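Long-range contact in RagB/SusD domain protein (Flavobacterium johnsoniae, PDB 5J5U), which binds chitin and, as a SusD homolog encoded in a chitin utilization locus, probably helps capture chitin chains at the outer membrane: residues Phe45-Ser50 and Ser261-Asp266. Sequence-based numbering, arbitrary orientation.
Sequences FVQHYS and SSLLID
Ser261 chi1 is 75°, which sets OG between its own backbone N and carbonyl carbon and directs the hydroxyl at the backbone carbonyl of Gln47. Ser261 OG donates to Gln47 O; the modelled separation is very short, so its exact length is doubtful. The same hydroxyl oxygen accepts a weak bond from Leu264 N, 3.3 Å from Ser261 OG but nearly straight at 167°, a capping bond from Ser261, which occupies the N-cap position of helix 262-270. Alongside, Ser261 N donates to His48 O over 3.1 Å, approaching from above the carbonyl plane, 48° out of it.

The contact joins the C-terminal end of helix 31-45 to the N-terminal end of helix 262-270. Helix 31-45 finishes in a Schellman motif, in which the backbone N atoms of Gln47 and His48 bond back to carbonyls near the helix end, with Gln47 as the C' residue at positive phi. The carbonyl of Gln47 faces the N-cap hydroxyl of helix 262-270. The Ser261 N to His48 O bond adjoins the short antiparallel pairing of strands 49-50 and 259-260, where Ser50 bonds to His259.

Beyond the cap, the Gln47 side chain, its CG anti to the carbonyl carbon and its chain extended beyond CG, crosses that of Leu263 at about a right angle, with Gln47 OE1 3.6 Å from Leu263 CD2, while Gln47 NE2 is held by Leu431 O. Both leucines, Leu263 and Leu264, also pack on Trp408 of helix 399-410, whose backbone carbonyl takes a hydrogen bond from His48 NE2.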
ATOM      1  N   PHE A  45      -9.926  -6.689   3.455  1.00 11.00           N
ATOM      2  CA  PHE A  45     -10.751  -5.543   3.857  1.00 12.01           C
ATOM      3  C   PHE A  45     -11.146  -4.723   2.619  1.00 11.81           C
ATOM      4  O   PHE A  45     -12.289  -4.304   2.479  1.00 10.24           O
ATOM      5  CB  PHE A  45     -10.026  -4.608   4.847  1.00  7.40           C
ATOM      6  CG  PHE A  45      -9.765  -5.190   6.210  1.00  9.62           C
ATOM      7  CD1 PHE A  45     -10.332  -6.391   6.613  1.00 10.63           C
ATOM      8  CD2 PHE A  45      -8.953  -4.501   7.108  1.00 13.90           C
ATOM      9  CE1 PHE A  45     -10.082  -6.909   7.874  1.00 13.61           C
ATOM     10  CE2 PHE A  45      -8.686  -5.010   8.378  1.00 13.27           C
ATOM     11  CZ  PHE A  45      -9.258  -6.215   8.763  1.00 14.64           C
ATOM     12  N   VAL A  46     -10.185  -4.474   1.736  1.00  9.67           N
ATOM     13  CA  VAL A  46     -10.449  -3.578   0.618  1.00 11.64           C
ATOM     14  C   VAL A  46     -10.830  -4.400  -0.648  1.00 14.10           C
ATOM     15  O   VAL A  46     -10.978  -3.859  -1.728  1.00 12.50           O
ATOM     16  CB  VAL A  46      -9.230  -2.638   0.384  1.00 10.30           C
ATOM     17  CG1 VAL A  46      -8.155  -3.314  -0.509  1.00 12.71           C
ATOM     18  CG2 VAL A  46      -9.670  -1.311  -0.180  1.00  8.27           C
ATOM     19  N   GLN A  47     -11.048  -5.705  -0.457  1.00 16.51           N
ATOM     20  CA  GLN A  47     -11.576  -6.588  -1.479  1.00 12.85           C
ATOM     21  C   GLN A  47     -10.718  -6.590  -2.748  1.00 16.38           C
ATOM     22  O   GLN A  47     -11.225  -6.599  -3.875  1.00 15.50           O
ATOM     23  CB  GLN A  47     -13.023  -6.214  -1.779  1.00 10.77           C
ATOM     24  CG  GLN A  47     -13.899  -6.250  -0.536  1.00 10.21           C
ATOM     25  CD  GLN A  47     -15.417  -6.086  -0.822  1.00 17.60           C
ATOM     26  OE1 GLN A  47     -15.823  -5.513  -1.842  1.00 14.01           O
ATOM     27  NE2 GLN A  47     -16.248  -6.583   0.098  1.00 13.74           N
ATOM     28  N   HIS A  48      -9.404  -6.572  -2.545  1.00 11.81           N
ATOM     29  CA  HIS A  48      -8.474  -6.913  -3.590  1.00 10.92           C
ATOM     30  C   HIS A  48      -8.572  -8.428  -3.887  1.00 15.23           C
ATOM     31  O   HIS A  48      -8.491  -8.848  -5.048  1.00 14.82           O
ATOM     32  CB  HIS A  48      -7.047  -6.555  -3.174  1.00  9.64           C
ATOM     33  CG  HIS A  48      -6.656  -5.147  -3.502  1.00 12.71           C
ATOM     34  ND1 HIS A  48      -5.486  -4.577  -3.043  1.00 13.77           N
ATOM     35  CD2 HIS A  48      -7.280  -4.193  -4.225  1.00 11.09           C
ATOM     36  CE1 HIS A  48      -5.403  -3.333  -3.486  1.00 12.37           C
ATOM     37  NE2 HIS A  48      -6.484  -3.075  -4.198  1.00 10.28           N
ATOM     38  N   TYR A  49      -8.743  -9.249  -2.845  1.00  9.63           N
ATOM     39  CA  TYR A  49      -8.742 -10.714  -3.028  1.00 11.37           C
ATOM     40  C   TYR A  49      -9.885 -11.469  -2.341  1.00 14.30           C
ATOM     41  O   TYR A  49     -10.421 -11.019  -1.305  1.00 11.90           O
ATOM     42  CB  TYR A  49      -7.433 -11.311  -2.496  1.00 10.16           C
ATOM     43  CG  TYR A  49      -6.173 -10.549  -2.843  1.00 10.64           C
ATOM     44  CD1 TYR A  49      -5.573 -10.688  -4.089  1.00 10.21           C
ATOM     45  CD2 TYR A  49      -5.565  -9.729  -1.914  1.00 12.68           C
ATOM     46  CE1 TYR A  49      -4.418 -10.027  -4.406  1.00 13.31           C
ATOM     47  CE2 TYR A  49      -4.375  -9.051  -2.220  1.00 15.28           C
ATOM     48  CZ  TYR A  49      -3.809  -9.206  -3.473  1.00 13.18           C
ATOM     49  OH  TYR A  49      -2.645  -8.529  -3.796  1.00 10.08           O
ATOM     50  N   SER A  50     -10.218 -12.645  -2.875  1.00 11.09           N
ATOM     51  CA  SER A  50     -11.081 -13.585  -2.148  1.00 10.39           C
ATOM     52  C   SER A  50     -10.879 -15.046  -2.608  1.00 10.08           C
ATOM     53  O   SER A  50     -10.411 -15.299  -3.708  1.00 17.56           O
ATOM     54  CB  SER A  50     -12.552 -13.161  -2.290  1.00 12.49           C
ATOM     55  OG  SER A  50     -13.355 -13.769  -1.289  1.00 14.05           O
ATOM     56  N   SER A 261     -10.800 -10.395  -6.423  1.00 14.76           N
ATOM     57  CA  SER A 261     -12.204 -10.329  -6.045  1.00 18.52           C
ATOM     58  C   SER A 261     -13.097 -10.032  -7.253  1.00 16.52           C
ATOM     59  O   SER A 261     -12.639  -9.471  -8.247  1.00 15.10           O
ATOM     60  CB  SER A 261     -12.402  -9.275  -4.965  1.00 16.32           C
ATOM     61  OG  SER A 261     -12.338  -7.976  -5.518  1.00 21.72           O
ATOM     62  N   SER A 262     -14.369 -10.398  -7.164  1.00 16.62           N
ATOM     63  CA  SER A 262     -15.320 -10.077  -8.228  1.00 16.92           C
ATOM     64  C   SER A 262     -15.398  -8.561  -8.470  1.00 18.10           C
ATOM     65  O   SER A 262     -15.602  -8.114  -9.588  1.00 16.96           O
ATOM     66  CB  SER A 262     -16.708 -10.647  -7.899  1.00 16.84           C
ATOM     67  OG  SER A 262     -17.208 -10.140  -6.664  1.00 17.13           O
ATOM     68  N   LEU A 263     -15.239  -7.765  -7.418  1.00 19.07           N
ATOM     69  CA  LEU A 263     -15.268  -6.312  -7.564  1.00 15.09           C
ATOM     70  C   LEU A 263     -14.169  -5.818  -8.541  1.00 18.37           C
ATOM     71  O   LEU A 263     -14.434  -5.036  -9.477  1.00 21.67           O
ATOM     72  CB  LEU A 263     -15.119  -5.653  -6.192  1.00 10.57           C
ATOM     73  CG  LEU A 263     -15.207  -4.125  -6.127  1.00 16.16           C
ATOM     74  CD1 LEU A 263     -16.616  -3.617  -6.467  1.00 14.40           C
ATOM     75  CD2 LEU A 263     -14.744  -3.627  -4.751  1.00 11.80           C
ATOM     76  N   LEU A 264     -12.941  -6.277  -8.330  1.00 12.48           N
ATOM     77  CA  LEU A 264     -11.845  -5.862  -9.184  1.00 15.82           C
ATOM     78  C   LEU A 264     -12.003  -6.415 -10.602  1.00 16.49           C
ATOM     79  O   LEU A 264     -11.925  -5.672 -11.565  1.00 18.70           O
ATOM     80  CB  LEU A 264     -10.504  -6.307  -8.597  1.00 16.90           C
ATOM     81  CG  LEU A 264      -9.217  -5.988  -9.366  1.00 13.86           C
ATOM     82  CD1 LEU A 264      -9.085  -4.496  -9.516  1.00  9.58           C
ATOM     83  CD2 LEU A 264      -8.022  -6.536  -8.617  1.00 16.49           C
ATOM     84  N   ILE A 265     -12.253  -7.709 -10.727  1.00 17.12           N
ATOM     85  CA  ILE A 265     -12.361  -8.316 -12.047  1.00 18.86           C
ATOM     86  C   ILE A 265     -13.499  -7.687 -12.841  1.00 23.52           C
ATOM     87  O   ILE A 265     -13.295  -7.295 -13.978  1.00 22.38           O
ATOM     88  CB  ILE A 265     -12.571  -9.830 -11.973  1.00 19.90           C
ATOM     89  CG1 ILE A 265     -11.347 -10.495 -11.332  1.00 18.58           C
ATOM     90  CG2 ILE A 265     -12.837 -10.396 -13.386  1.00 15.64           C
ATOM     91  CD1 ILE A 265     -10.030 -10.238 -12.056  1.00 15.53           C
ATOM     92  N   ASP A 266     -14.686  -7.592 -12.248  1.00 19.44           N
ATOM     93  CA  ASP A 266     -15.785  -6.915 -12.919  1.00 20.55           C
ATOM     94  C   ASP A 266     -15.399  -5.493 -13.322  1.00 27.01           C
ATOM     95  O   ASP A 266     -15.763  -5.051 -14.401  1.00 25.93           O
ATOM     96  CB  ASP A 266     -17.046  -6.840 -12.047  1.00 22.48           C
ATOM     97  CG  ASP A 266     -17.721  -8.181 -11.856  1.00 16.44           C
ATOM     98  OD1 ASP A 266     -17.312  -9.186 -12.473  1.00 22.35           O
ATOM     99  OD2 ASP A 266     -18.710  -8.210 -11.105  1.00 20.45           O
TER